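PDB 2YY7: L-threonine dehydrogenase from Flavobacterium frigidimaris, which binds NAD and probably oxidises the side-chain hydroxyl of L-threonine, as a dehydrogenase of the NAD-dependent epimerase/dehydratase family. Local coordinates for residues I110-W115 and N225-P230; D186-I191 and T250-E255; E202-S207 and D270-I275; M216-D221 and W292-T297. One frame throughout, in Å; residues are numbered along the deposited sequence.

Contact 1 (I110-W115 and N225-P230); sequences IKKIFW and NIMKAP
K112 and M227 meet in two ways, through a polar bond and through their chains. The ammonium NZ of K112 donates to M227 O at 2.7 Å, with a C=O...N angle of 169° that puts it almost straight ahead of the carbonyl. Behind it the two side chains run past each other in opposite directions, K112 CD lying 3.6 Å from M227 CE. Bends at chi2 and chi3 (-68° and -90°) kink the M227 chain, and its SD rests 3.6 Å from F114 CB. I226 CG2 adds a looser approach, 4.3 Å from F114 CE1. Further out, a water accepts from K112 NZ (3.1 Å) and donates to A229 O (2.9 Å), while R166 of the adjacent strand 164-174 donates to I226 O and A229 O. The C-terminal end of helix 216-228 thus lies against strand 112-118 of the Rossmann sheet, with lysine and arginine gathered on its last carbonyls, an arrangement likely to offset the negative end of the helix dipole.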
loop_
_atom_site.group_PDB
_atom_site.type_symbol
_atom_site.label_atom_id
_atom_site.label_comp_id
_atom_site.label_asym_id
_atom_site.label_seq_id
_atom_site.Cartn_x
_atom_site.Cartn_y
_atom_site.Cartn_z
ATOM N N ILE A 110 8.597 17.079 16.930
ATOM C CA ILE A 110 7.678 18.005 16.269
ATOM C C ILE A 110 6.291 17.652 16.798
ATOM O O ILE A 110 6.096 16.579 17.369
ATOM C CB ILE A 110 7.699 17.884 14.717
ATOM C CG1 ILE A 110 7.214 16.503 14.282
ATOM C CG2 ILE A 110 9.112 18.149 14.185
ATOM C CD1 ILE A 110 7.074 16.368 12.778
ATOM N N LYS A 111 5.326 18.546 16.614
ATOM C CA LYS A 111 3.982 18.314 17.128
ATOM C C LYS A 111 2.926 17.898 16.111
ATOM O O LYS A 111 2.064 17.074 16.411
ATOM C CB LYS A 111 3.475 19.576 17.845
ATOM C CG LYS A 111 4.323 20.041 19.016
ATOM C CD LYS A 111 3.683 21.246 19.700
ATOM C CE LYS A 111 4.503 21.709 20.893
ATOM N NZ LYS A 111 3.879 22.874 21.592
ATOM N N LYS A 112 2.982 18.475 14.917
ATOM C CA LYS A 112 1.975 18.193 13.906
ATOM C C LYS A 112 2.571 18.009 12.513
ATOM O O LYS A 112 3.618 18.572 12.186
ATOM C CB LYS A 112 0.963 19.348 13.896
ATOM C CG LYS A 112 -0.305 19.126 13.076
ATOM C CD LYS A 112 -1.202 20.376 13.097
ATOM C CE LYS A 112 -1.670 20.722 14.509
ATOM N NZ LYS A 112 -2.551 21.939 14.539
ATOM N N ILE A 113 1.884 17.226 11.691
ATOM C CA ILE A 113 2.339 16.965 10.337
ATOM C C ILE A 113 1.224 17.073 9.318
ATOM O O ILE A 113 0.086 16.661 9.574
ATOM C CB ILE A 113 2.903 15.526 10.190
ATOM C CG1 ILE A 113 4.166 15.353 11.029
ATOM C CG2 ILE A 113 3.193 15.227 8.717
ATOM C CD1 ILE A 113 4.631 13.913 11.114
ATOM N N PHE A 114 1.551 17.655 8.170
ATOM C CA PHE A 114 0.619 17.693 7.061
ATOM C C PHE A 114 1.370 16.972 5.951
ATOM O O PHE A 114 2.522 17.303 5.652
ATOM C CB PHE A 114 0.288 19.094 6.546
ATOM C CG PHE A 114 -0.528 19.062 5.270
ATOM C CD1 PHE A 114 -1.884 18.727 5.306
ATOM C CD2 PHE A 114 0.084 19.237 4.027
ATOM C CE1 PHE A 114 -2.619 18.560 4.132
ATOM C CE2 PHE A 114 -0.640 19.072 2.838
ATOM C CZ PHE A 114 -1.996 18.730 2.892
ATOM N N TRP A 115 0.723 15.979 5.363
ATOM C CA TRP A 115 1.311 15.220 4.273
ATOM C C TRP A 115 0.177 14.978 3.289
ATOM O O TRP A 115 -0.831 14.370 3.634
ATOM C CB TRP A 115 1.865 13.889 4.773
ATOM C CG TRP A 115 2.301 13.001 3.648
ATOM C CD1 TRP A 115 3.435 13.117 2.894
ATOM C CD2 TRP A 115 1.560 11.913 3.091
ATOM N NE1 TRP A 115 3.444 12.171 1.900
ATOM C CE2 TRP A 115 2.302 11.417 1.999
ATOM C CE3 TRP A 115 0.334 11.311 3.408
ATOM C CZ2 TRP A 115 1.859 10.342 1.219
ATOM C CZ3 TRP A 115 -0.108 10.241 2.630
ATOM C CH2 TRP A 115 0.655 9.769 1.550
ATOM N N ASN A 225 -6.663 24.972 6.667
ATOM C CA ASN A 225 -7.809 24.741 7.532
ATOM C C ASN A 225 -7.805 23.398 8.257
ATOM O O ASN A 225 -8.143 23.340 9.437
ATOM C CB ASN A 225 -9.111 24.918 6.751
ATOM C CG ASN A 225 -9.378 26.374 6.397
ATOM O OD1 ASN A 225 -8.829 27.280 7.023
ATOM N ND2 ASN A 225 -10.227 26.603 5.404
ATOM N N ILE A 226 -7.423 22.320 7.575
ATOM C CA ILE A 226 -7.399 21.021 8.242
ATOM C C ILE A 226 -6.311 21.013 9.315
ATOM O O ILE A 226 -6.447 20.362 10.352
ATOM C CB ILE A 226 -7.155 19.851 7.244
ATOM C CG1 ILE A 226 -7.336 18.514 7.976
ATOM C CG2 ILE A 226 -5.760 19.941 6.647
ATOM C CD1 ILE A 226 -7.316 17.289 7.074
ATOM N N MET A 227 -5.234 21.754 9.071
ATOM C CA MET A 227 -4.131 21.831 10.027
ATOM C C MET A 227 -4.437 22.704 11.246
ATOM O O MET A 227 -3.978 22.408 12.350
ATOM C CB MET A 227 -2.866 22.337 9.329
ATOM C CG MET A 227 -2.157 21.270 8.502
ATOM S SD MET A 227 -1.430 19.956 9.531
ATOM C CE MET A 227 0.181 20.622 9.819
ATOM N N LYS A 228 -5.203 23.777 11.058
ATOM C CA LYS A 228 -5.531 24.653 12.187
ATOM C C LYS A 228 -6.737 24.158 12.984
ATOM O O LYS A 228 -6.994 24.632 14.089
ATOM C CB LYS A 228 -5.803 26.082 11.711
ATOM C CG LYS A 228 -7.077 26.231 10.902
ATOM C CD LYS A 228 -7.527 27.689 10.818
ATOM C CE LYS A 228 -6.477 28.575 10.169
ATOM N NZ LYS A 228 -6.968 29.978 10.021
ATOM N N ALA A 229 -7.477 23.206 12.429
ATOM C CA ALA A 229 -8.653 22.677 13.108
ATOM C C ALA A 229 -8.299 21.928 14.388
ATOM O O ALA A 229 -7.211 21.361 14.511
ATOM C CB ALA A 229 -9.424 21.757 12.172
ATOM N N PRO A 230 -9.209 21.935 15.374
ATOM C CA PRO A 230 -8.940 21.226 16.627
ATOM C C PRO A 230 -8.758 19.732 16.340
ATOM O O PRO A 230 -9.426 19.171 15.468
ATOM C CB PRO A 230 -10.176 21.534 17.479
ATOM C CG PRO A 230 -11.242 21.836 16.469
ATOM C CD PRO A 230 -10.498 22.647 15.439
HETATM O O HOH W 1 -4.960 21.436 16.383
#

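Contact 2 (D186-I191 and T250-E255); sequences DYAVDI and TEIANE
D186 O is gripped by two backbone donors, V189 N at 3.0 Å and D190 N at 3.1 Å, at the start of the helix whose Y187, A188 and I191 meet I252 and A253. The two helical segments run nearly parallel, their axes 10.8 Å apart at closest and crossing at -23°. I252 fills the space between them. Its CG1 stands anti to the backbone N (chi1 179°) and the chain stays extended at chi2 (166°), so that CD1 lies 3.9 Å from A188 O and 4.1 Å from I191 CG2. The other branch, CG2, sits near the plane of the Y187 ring at its edge, 3.9 Å from CE2. I191 answers from its own helix: CD1 passes alongside I252 and reaches A253 CB at 4.0 Å. Cutting I252 back to an alanine here would probably open a gap between the helices, leaving the Y187 edge without its methyl neighbour and I191 with A253 alone across the contact. L300 of helix 300-311 also touches I252, and I265 of strand 264-267 backs both I191 and A253. No hydrogen bond crosses between the segments, which implies that cohesion here rests on the fit of buried apolar branches.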
loop_
_atom_site.group_PDB
_atom_site.type_symbol
_atom_site.label_atom_id
_atom_site.label_comp_id
_atom_site.label_asym_id
_atom_site.label_seq_id
_atom_site.Cartn_x
_atom_site.Cartn_y
_atom_site.Cartn_z
ATOM N N ASP A 186 -1.616 18.030 -15.323
ATOM C CA ASP A 186 -0.907 19.246 -15.707
ATOM C C ASP A 186 -1.433 19.954 -16.958
ATOM O O ASP A 186 -1.159 21.139 -17.157
ATOM C CB ASP A 186 0.585 18.946 -15.871
ATOM C CG ASP A 186 1.258 18.569 -14.555
ATOM O OD1 ASP A 186 0.555 18.406 -13.531
ATOM O OD2 ASP A 186 2.496 18.435 -14.545
ATOM N N TYR A 187 -2.192 19.251 -17.795
ATOM C CA TYR A 187 -2.719 19.876 -19.007
ATOM C C TYR A 187 -3.639 21.050 -18.667
ATOM O O TYR A 187 -3.755 21.993 -19.448
ATOM C CB TYR A 187 -3.498 18.869 -19.866
ATOM C CG TYR A 187 -4.977 18.813 -19.552
ATOM C CD1 TYR A 187 -5.477 17.939 -18.588
ATOM C CD2 TYR A 187 -5.876 19.678 -20.186
ATOM C CE1 TYR A 187 -6.839 17.927 -18.260
ATOM C CE2 TYR A 187 -7.235 19.678 -19.859
ATOM C CZ TYR A 187 -7.706 18.800 -18.897
ATOM O OH TYR A 187 -9.044 18.810 -18.560
ATOM N N ALA A 188 -4.293 20.982 -17.506
ATOM C CA ALA A 188 -5.218 22.032 -17.077
ATOM C C ALA A 188 -4.501 23.339 -16.736
ATOM O O ALA A 188 -5.139 24.372 -16.529
ATOM C CB ALA A 188 -6.044 21.553 -15.884
ATOM N N VAL A 189 -3.176 23.275 -16.649
ATOM C CA VAL A 189 -2.364 24.451 -16.380
ATOM C C VAL A 189 -1.762 24.879 -17.719
ATOM O O VAL A 189 -1.886 26.032 -18.131
ATOM C CB VAL A 189 -1.230 24.141 -15.376
ATOM C CG1 VAL A 189 -0.304 25.353 -15.229
ATOM C CG2 VAL A 189 -1.831 23.772 -14.027
ATOM N N ASP A 190 -1.132 23.930 -18.402
ATOM C CA ASP A 190 -0.505 24.191 -19.695
ATOM C C ASP A 190 -1.455 24.861 -20.691
ATOM O O ASP A 190 -1.072 25.792 -21.402
ATOM C CB ASP A 190 0.011 22.882 -20.293
ATOM C CG ASP A 190 1.197 22.320 -19.536
ATOM O OD1 ASP A 190 1.589 21.170 -19.828
ATOM O OD2 ASP A 190 1.738 23.024 -18.657
ATOM N N ILE A 191 -2.693 24.380 -20.735
ATOM C CA ILE A 191 -3.697 24.910 -21.650
ATOM C C ILE A 191 -3.833 26.425 -21.521
ATOM O O ILE A 191 -4.109 27.112 -22.502
ATOM C CB ILE A 191 -5.069 24.239 -21.401
ATOM C CG1 ILE A 191 -6.043 24.595 -22.526
ATOM C CG2 ILE A 191 -5.621 24.664 -20.049
ATOM C CD1 ILE A 191 -7.363 23.842 -22.443
ATOM N N THR A 250 -12.488 19.318 -23.084
ATOM C CA THR A 250 -13.430 20.038 -23.937
ATOM C C THR A 250 -14.082 21.169 -23.151
ATOM O O THR A 250 -14.201 22.294 -23.646
ATOM C CB THR A 250 -14.551 19.111 -24.478
ATOM O OG1 THR A 250 -13.977 18.070 -25.274
ATOM C CG2 THR A 250 -15.533 19.902 -25.337
ATOM N N GLU A 251 -14.490 20.881 -21.919
ATOM C CA GLU A 251 -15.141 21.896 -21.099
ATOM C C GLU A 251 -14.216 23.044 -20.691
ATOM O O GLU A 251 -14.615 24.205 -20.772
ATOM C CB GLU A 251 -15.767 21.259 -19.851
ATOM C CG GLU A 251 -16.819 20.197 -20.175
ATOM C CD GLU A 251 -17.332 19.461 -18.945
ATOM O OE1 GLU A 251 -16.504 18.955 -18.156
ATOM O OE2 GLU A 251 -18.565 19.375 -18.770
ATOM N N ILE A 252 -12.991 22.748 -20.253
ATOM C CA ILE A 252 -12.104 23.836 -19.852
ATOM C C ILE A 252 -11.659 24.651 -21.065
ATOM O O ILE A 252 -11.466 25.861 -20.967
ATOM C CB ILE A 252 -10.858 23.338 -19.057
ATOM C CG1 ILE A 252 -9.982 24.542 -18.693
ATOM C CG2 ILE A 252 -10.062 22.328 -19.871
ATOM C CD1 ILE A 252 -8.919 24.252 -17.651
ATOM N N ALA A 253 -11.514 23.990 -22.210
ATOM C CA ALA A 253 -11.120 24.678 -23.435
ATOM C C ALA A 253 -12.259 25.611 -23.858
ATOM O O ALA A 253 -12.019 26.715 -24.340
ATOM C CB ALA A 253 -10.821 23.662 -24.542
ATOM N N ASN A 254 -13.499 25.162 -23.666
ATOM C CA ASN A 254 -14.665 25.967 -24.021
ATOM C C ASN A 254 -14.802 27.179 -23.105
ATOM O O ASN A 254 -15.233 28.248 -23.537
ATOM C CB ASN A 254 -15.950 25.132 -23.956
ATOM C CG ASN A 254 -16.107 24.201 -25.150
ATOM O OD1 ASN A 254 -15.490 24.403 -26.196
ATOM N ND2 ASN A 254 -16.957 23.187 -25.004
ATOM N N GLU A 255 -14.441 27.018 -21.837
ATOM C CA GLU A 255 -14.530 28.133 -20.905
ATOM C C GLU A 255 -13.488 29.182 -21.301
ATOM O O GLU A 255 -13.747 30.386 -21.240
ATOM C CB GLU A 255 -14.280 27.662 -19.471
ATOM C CG GLU A 255 -14.595 28.723 -18.425
ATOM C CD GLU A 255 -16.066 29.096 -18.399
ATOM O OE1 GLU A 255 -16.390 30.198 -17.914
ATOM O OE2 GLU A 255 -16.899 28.286 -18.858
#

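Contact 3 (E202-S207 and D270-I275); sequences ECFLSS and DFRQKI
F204 and R272 form the tight part of this contact. The guanidinium lies flat on one ring face, centres 3.5 Å apart and planes 8° from parallel, a stacked cation-pi pair. The bend at chi3 (-74°) turns the arginine head over the ring, while its CD makes a CH-pi contact with the same ring. D270 fixes the head from the side: R272 NE points in the guanidinium plane at D270 OD2 (3.1 Å), and NH1 forms the salt bridge to OD1 (2.7 Å). D270 OD2 also caps the helix start, accepting from R272 N at 2.9 Å from above the carboxylate plane. D270 N in turn donates to F204 O at 3.3 Å, arriving 42° above the carbonyl plane. A leucine in place of R272 would probably leave D270 without its ionic mate and the F204 ring without its flat cover. The S206 and Q273 side, by contrast, is partly open to solvent, and there S206 stands beside the glutamine side chain; between it and the stack the buried L205 sets CD1 3.7 Å from Q273 CA. Around this junction, C203 pairs with strand 264-267, F204 and L205 rest on Y187 of helix 187-197, and R272 touches A81 of helix 80-85, so the turn after strand 200-203 is held between helices 187-197 and 272-276.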
loop_
_atom_site.group_PDB
_atom_site.type_symbol
_atom_site.label_atom_id
_atom_site.label_comp_id
_atom_site.label_asym_id
_atom_site.label_seq_id
_atom_site.Cartn_x
_atom_site.Cartn_y
_atom_site.Cartn_z
ATOM N N GLU A 202 -2.043 21.767 -27.817
ATOM C CA GLU A 202 -2.088 20.356 -28.160
ATOM C C GLU A 202 -2.129 19.617 -26.824
ATOM O O GLU A 202 -1.124 19.513 -26.123
ATOM C CB GLU A 202 -0.860 19.967 -28.989
ATOM C CG GLU A 202 -0.859 20.611 -30.383
ATOM C CD GLU A 202 0.276 20.123 -31.269
ATOM O OE1 GLU A 202 0.322 20.519 -32.452
ATOM O OE2 GLU A 202 1.123 19.347 -30.785
ATOM N N CYS A 203 -3.316 19.129 -26.481
ATOM C CA CYS A 203 -3.579 18.428 -25.226
ATOM C C CYS A 203 -3.069 16.983 -25.189
ATOM O O CYS A 203 -3.248 16.236 -26.151
ATOM C CB CYS A 203 -5.088 18.447 -24.976
ATOM S SG CYS A 203 -5.608 18.032 -23.310
ATOM N N PHE A 204 -2.450 16.581 -24.077
ATOM C CA PHE A 204 -1.937 15.220 -23.965
ATOM C C PHE A 204 -2.934 14.205 -23.394
ATOM O O PHE A 204 -2.561 13.086 -23.037
ATOM C CB PHE A 204 -0.619 15.199 -23.170
ATOM C CG PHE A 204 -0.744 15.642 -21.736
ATOM C CD1 PHE A 204 -1.328 14.814 -20.782
ATOM C CD2 PHE A 204 -0.222 16.871 -21.329
ATOM C CE1 PHE A 204 -1.385 15.198 -19.441
ATOM C CE2 PHE A 204 -0.275 17.264 -19.991
ATOM C CZ PHE A 204 -0.855 16.427 -19.045
ATOM N N LEU A 205 -4.200 14.606 -23.329
ATOM C CA LEU A 205 -5.292 13.757 -22.854
ATOM C C LEU A 205 -6.451 13.933 -23.842
ATOM O O LEU A 205 -6.629 15.021 -24.388
ATOM C CB LEU A 205 -5.733 14.190 -21.454
ATOM C CG LEU A 205 -5.443 13.269 -20.262
ATOM C CD1 LEU A 205 -4.043 12.675 -20.339
ATOM C CD2 LEU A 205 -5.631 14.069 -18.984
ATOM N N SER A 206 -7.227 12.872 -24.075
ATOM C CA SER A 206 -8.358 12.940 -25.004
ATOM C C SER A 206 -9.449 13.877 -24.481
ATOM O O SER A 206 -9.618 14.039 -23.269
ATOM C CB SER A 206 -8.923 11.538 -25.275
ATOM O OG SER A 206 -9.230 10.857 -24.076
ATOM N N SER A 207 -10.197 14.468 -25.412
ATOM C CA SER A 207 -11.232 15.457 -25.113
ATOM C C SER A 207 -12.260 15.212 -24.015
ATOM O O SER A 207 -12.643 16.154 -23.323
ATOM C CB SER A 207 -11.973 15.842 -26.405
ATOM O OG SER A 207 -12.916 14.859 -26.790
ATOM N N ASP A 270 -1.004 10.802 -24.839
ATOM C CA ASP A 270 0.221 10.018 -24.743
ATOM C C ASP A 270 0.126 9.075 -23.539
ATOM O O ASP A 270 -0.977 8.791 -23.075
ATOM C CB ASP A 270 1.464 10.928 -24.684
ATOM C CG ASP A 270 1.518 11.814 -23.445
ATOM O OD1 ASP A 270 2.368 12.730 -23.443
ATOM O OD2 ASP A 270 0.746 11.607 -22.486
ATOM N N PHE A 271 1.257 8.589 -23.031
ATOM C CA PHE A 271 1.232 7.650 -21.910
ATOM C C PHE A 271 0.418 8.133 -20.711
ATOM O O PHE A 271 -0.110 7.324 -19.941
ATOM C CB PHE A 271 2.668 7.290 -21.477
ATOM C CG PHE A 271 3.299 8.273 -20.525
ATOM C CD1 PHE A 271 3.106 8.159 -19.151
ATOM C CD2 PHE A 271 4.097 9.309 -20.999
ATOM C CE1 PHE A 271 3.699 9.058 -18.263
ATOM C CE2 PHE A 271 4.694 10.213 -20.120
ATOM C CZ PHE A 271 4.495 10.087 -18.749
ATOM N N ARG A 272 0.300 9.445 -20.560
ATOM C CA ARG A 272 -0.453 9.996 -19.442
ATOM C C ARG A 272 -1.945 9.685 -19.487
ATOM O O ARG A 272 -2.626 9.748 -18.464
ATOM C CB ARG A 272 -0.199 11.502 -19.351
ATOM C CG ARG A 272 1.222 11.783 -18.893
ATOM C CD ARG A 272 1.614 13.233 -19.029
ATOM N NE ARG A 272 1.855 13.614 -20.416
ATOM C CZ ARG A 272 2.446 14.750 -20.768
ATOM N NH1 ARG A 272 2.634 15.037 -22.051
ATOM N NH2 ARG A 272 2.854 15.596 -19.828
ATOM N N GLN A 273 -2.445 9.325 -20.666
ATOM C CA GLN A 273 -3.856 8.976 -20.825
ATOM C C GLN A 273 -4.177 7.690 -20.062
ATOM O O GLN A 273 -5.275 7.524 -19.517
ATOM C CB GLN A 273 -4.188 8.757 -22.305
ATOM C CG GLN A 273 -5.655 8.407 -22.552
ATOM C CD GLN A 273 -6.567 9.589 -22.314
ATOM O OE1 GLN A 273 -7.598 9.480 -21.641
ATOM N NE2 GLN A 273 -6.195 10.733 -22.871
ATOM N N LYS A 274 -3.213 6.773 -20.041
ATOM C CA LYS A 274 -3.391 5.494 -19.363
ATOM C C LYS A 274 -3.490 5.687 -17.852
ATOM O O LYS A 274 -4.169 4.928 -17.165
ATOM C CB LYS A 274 -2.235 4.550 -19.713
ATOM C CG LYS A 274 -2.211 4.155 -21.196
ATOM C CD LYS A 274 -1.082 3.187 -21.537
ATOM C CE LYS A 274 0.293 3.827 -21.379
ATOM N NZ LYS A 274 1.382 2.904 -21.838
ATOM N N ILE A 275 -2.806 6.702 -17.335
ATOM C CA ILE A 275 -2.858 6.982 -15.907
ATOM C C ILE A 275 -4.239 7.555 -15.603
ATOM O O ILE A 275 -4.932 7.093 -14.695
ATOM C CB ILE A 275 -1.789 8.023 -15.487
ATOM C CG1 ILE A 275 -0.384 7.487 -15.780
ATOM C CG2 ILE A 275 -1.950 8.358 -14.010
ATOM C CD1 ILE A 275 0.736 8.438 -15.411
#

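Contact 4 (M216-D221 and W292-T297); sequences MDDAID and WDWKHT
The W294 indole carries H296 N over one face, 3.8 Å above the ring plane and displaced toward the rim, and meets D218 CB in plane at its edge. Its CH2 also comes to 3.4 Å from D218 O, while W294 CB in turn lies over one face of the W292 ring. With W294 CG anti to the backbone N (chi1 164°), the six-membered ring is carried onto the first turns of helix 216-228, and NE1 hydrogen-bonds to A243 O. The carboxylate of D218 stands perpendicular to the H296 ring (90°), OD1 lying 3.8 Å from H296 CB. Two donors of T297 converge on D218 OD2 from opposite faces of its plane, N at 3.0 Å and OG1 at 2.9 Å, both on the syn side. D218 OD1 takes F298 N, so both oxygens of this buried acid are engaged. A water accepts from K295 NZ at 3.0 Å, and that ammonium stays 4.8 Å from D221 OD1. The whole is an aspartate near a helix N terminus binding successive loop amides; it joins the helix after strand 211-215 of the Rossmann sheet to the linker between helices 286-292 and 300-311.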
loop_
_atom_site.group_PDB
_atom_site.type_symbol
_atom_site.label_atom_id
_atom_site.label_comp_id
_atom_site.label_asym_id
_atom_site.label_seq_id
_atom_site.Cartn_x
_atom_site.Cartn_y
_atom_site.Cartn_z
ATOM N N MET A 216 -5.697 26.158 -7.120
ATOM C CA MET A 216 -4.722 26.211 -6.024
ATOM C C MET A 216 -5.177 26.975 -4.772
ATOM O O MET A 216 -4.896 26.550 -3.650
ATOM C CB MET A 216 -3.389 26.783 -6.527
ATOM C CG MET A 216 -2.227 26.663 -5.533
ATOM S SD MET A 216 -1.774 24.948 -5.145
ATOM C CE MET A 216 -0.920 24.477 -6.663
ATOM N N ASP A 217 -5.867 28.099 -4.947
ATOM C CA ASP A 217 -6.334 28.866 -3.787
ATOM C C ASP A 217 -7.155 27.984 -2.847
ATOM O O ASP A 217 -7.071 28.102 -1.625
ATOM C CB ASP A 217 -7.201 30.053 -4.221
ATOM C CG ASP A 217 -6.408 31.129 -4.938
ATOM O OD1 ASP A 217 -6.947 32.239 -5.105
ATOM O OD2 ASP A 217 -5.258 30.872 -5.340
ATOM N N ASP A 218 -7.960 27.109 -3.434
ATOM C CA ASP A 218 -8.801 26.205 -2.662
ATOM C C ASP A 218 -7.938 25.142 -1.994
ATOM O O ASP A 218 -8.112 24.838 -0.811
ATOM C CB ASP A 218 -9.835 25.551 -3.585
ATOM C CG ASP A 218 -11.037 26.436 -3.829
ATOM O OD1 ASP A 218 -11.668 26.307 -4.897
ATOM O OD2 ASP A 218 -11.364 27.254 -2.949
ATOM N N ALA A 219 -7.003 24.581 -2.755
ATOM C CA ALA A 219 -6.121 23.557 -2.221
ATOM C C ALA A 219 -5.364 24.101 -1.009
ATOM O O ALA A 219 -5.202 23.404 -0.013
ATOM C CB ALA A 219 -5.142 23.093 -3.294
ATOM N N ILE A 220 -4.905 25.347 -1.099
ATOM C CA ILE A 220 -4.171 25.973 0.001
ATOM C C ILE A 220 -5.067 26.199 1.224
ATOM O O ILE A 220 -4.665 25.940 2.358
ATOM C CB ILE A 220 -3.570 27.324 -0.434
ATOM C CG1 ILE A 220 -2.593 27.108 -1.593
ATOM C CG2 ILE A 220 -2.871 27.994 0.747
ATOM C CD1 ILE A 220 -1.453 26.154 -1.275
ATOM N N ASP A 221 -6.278 26.690 0.998
ATOM C CA ASP A 221 -7.203 26.919 2.106
ATOM C C ASP A 221 -7.488 25.596 2.813
ATOM O O ASP A 221 -7.527 25.530 4.040
ATOM C CB ASP A 221 -8.505 27.537 1.586
ATOM C CG ASP A 221 -8.354 29.016 1.245
ATOM O OD1 ASP A 221 -9.250 29.573 0.578
ATOM O OD2 ASP A 221 -7.339 29.620 1.653
ATOM N N TRP A 292 -14.408 18.865 9.298
ATOM C CA TRP A 292 -13.748 20.138 9.558
ATOM C C TRP A 292 -14.229 21.312 8.711
ATOM O O TRP A 292 -13.499 22.281 8.505
ATOM C CB TRP A 292 -12.219 19.991 9.448
ATOM C CG TRP A 292 -11.728 19.204 8.271
ATOM C CD1 TRP A 292 -11.627 17.842 8.176
ATOM C CD2 TRP A 292 -11.219 19.731 7.039
ATOM N NE1 TRP A 292 -11.080 17.490 6.963
ATOM C CE2 TRP A 292 -10.822 18.630 6.246
ATOM C CE3 TRP A 292 -11.058 21.026 6.530
ATOM C CZ2 TRP A 292 -10.271 18.786 4.968
ATOM C CZ3 TRP A 292 -10.510 21.182 5.259
ATOM C CH2 TRP A 292 -10.123 20.066 4.494
ATOM N N ASP A 293 -15.466 21.221 8.234
ATOM C CA ASP A 293 -16.083 22.288 7.450
ATOM C C ASP A 293 -15.418 22.672 6.138
ATOM O O ASP A 293 -15.367 23.852 5.793
ATOM C CB ASP A 293 -16.221 23.545 8.308
ATOM C CG ASP A 293 -17.242 23.387 9.411
ATOM O OD1 ASP A 293 -18.412 23.090 9.088
ATOM O OD2 ASP A 293 -16.876 23.562 10.594
ATOM N N TRP A 294 -14.912 21.692 5.398
ATOM C CA TRP A 294 -14.296 22.000 4.117
ATOM C C TRP A 294 -15.351 22.543 3.157
ATOM O O TRP A 294 -16.472 22.046 3.115
ATOM C CB TRP A 294 -13.670 20.749 3.496
ATOM C CG TRP A 294 -13.363 20.914 2.025
ATOM C CD1 TRP A 294 -13.786 20.111 1.006
ATOM C CD2 TRP A 294 -12.580 21.951 1.418
ATOM N NE1 TRP A 294 -13.317 20.580 -0.196
ATOM C CE2 TRP A 294 -12.574 21.709 0.024
ATOM C CE3 TRP A 294 -11.884 23.064 1.914
ATOM C CZ2 TRP A 294 -11.899 22.538 -0.880
ATOM C CZ3 TRP A 294 -11.212 23.889 1.012
ATOM C CH2 TRP A 294 -11.226 23.619 -0.371
ATOM N N LYS A 295 -14.977 23.566 2.396
ATOM C CA LYS A 295 -15.847 24.171 1.395
ATOM C C LYS A 295 -14.994 24.854 0.326
ATOM O O LYS A 295 -14.149 25.688 0.642
ATOM C CB LYS A 295 -16.810 25.181 2.038
ATOM C CG LYS A 295 -16.269 25.962 3.243
ATOM C CD LYS A 295 -15.101 26.888 2.903
ATOM C CE LYS A 295 -13.777 26.334 3.427
ATOM N NZ LYS A 295 -12.621 27.221 3.100
ATOM N N HIS A 296 -15.199 24.486 -0.937
ATOM C CA HIS A 296 -14.433 25.082 -2.028
ATOM C C HIS A 296 -15.096 26.376 -2.477
ATOM O O HIS A 296 -16.295 26.563 -2.280
ATOM C CB HIS A 296 -14.318 24.105 -3.205
ATOM C CG HIS A 296 -15.618 23.817 -3.892
ATOM N ND1 HIS A 296 -15.996 24.440 -5.062
ATOM C CD2 HIS A 296 -16.619 22.959 -3.583
ATOM C CE1 HIS A 296 -17.173 23.977 -5.445
ATOM N NE2 HIS A 296 -17.572 23.077 -4.565
ATOM N N THR A 297 -14.318 27.275 -3.071
ATOM C CA THR A 297 -14.862 28.552 -3.514
ATOM C C THR A 297 -14.856 28.742 -5.031
ATOM O O THR A 297 -15.731 29.417 -5.573
ATOM C CB THR A 297 -14.099 29.723 -2.873
ATOM O OG1 THR A 297 -12.746 29.721 -3.340
ATOM C CG2 THR A 297 -14.089 29.587 -1.354
HETATM O O HOH W 2 -11.950 27.472 0.164
#

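How the contacts relate
From the N terminus, the first halves of the contacts come in the order 110-115, 186-191, 202-207, 216-221, and their partners follow in the same order, 225-230 to 292-297. Every pair of contacts therefore crosses along the chain and none nests. Contact 1 closes the longest loop, 109 residues, bringing helix 216-228 back to the central sheet; contact 4 uses the other end of that helix to hold the late linker. Contacts 2 and 3 adjoin each other, through Y187 against F204 and a probable hydrogen bond from T250 OG1 to S207 O, and assemble the small lobe around strands 200-203 and 264-267. Centres of contacts 1 and 2 lie about 32 Å apart, on opposite sides of the chain's centre.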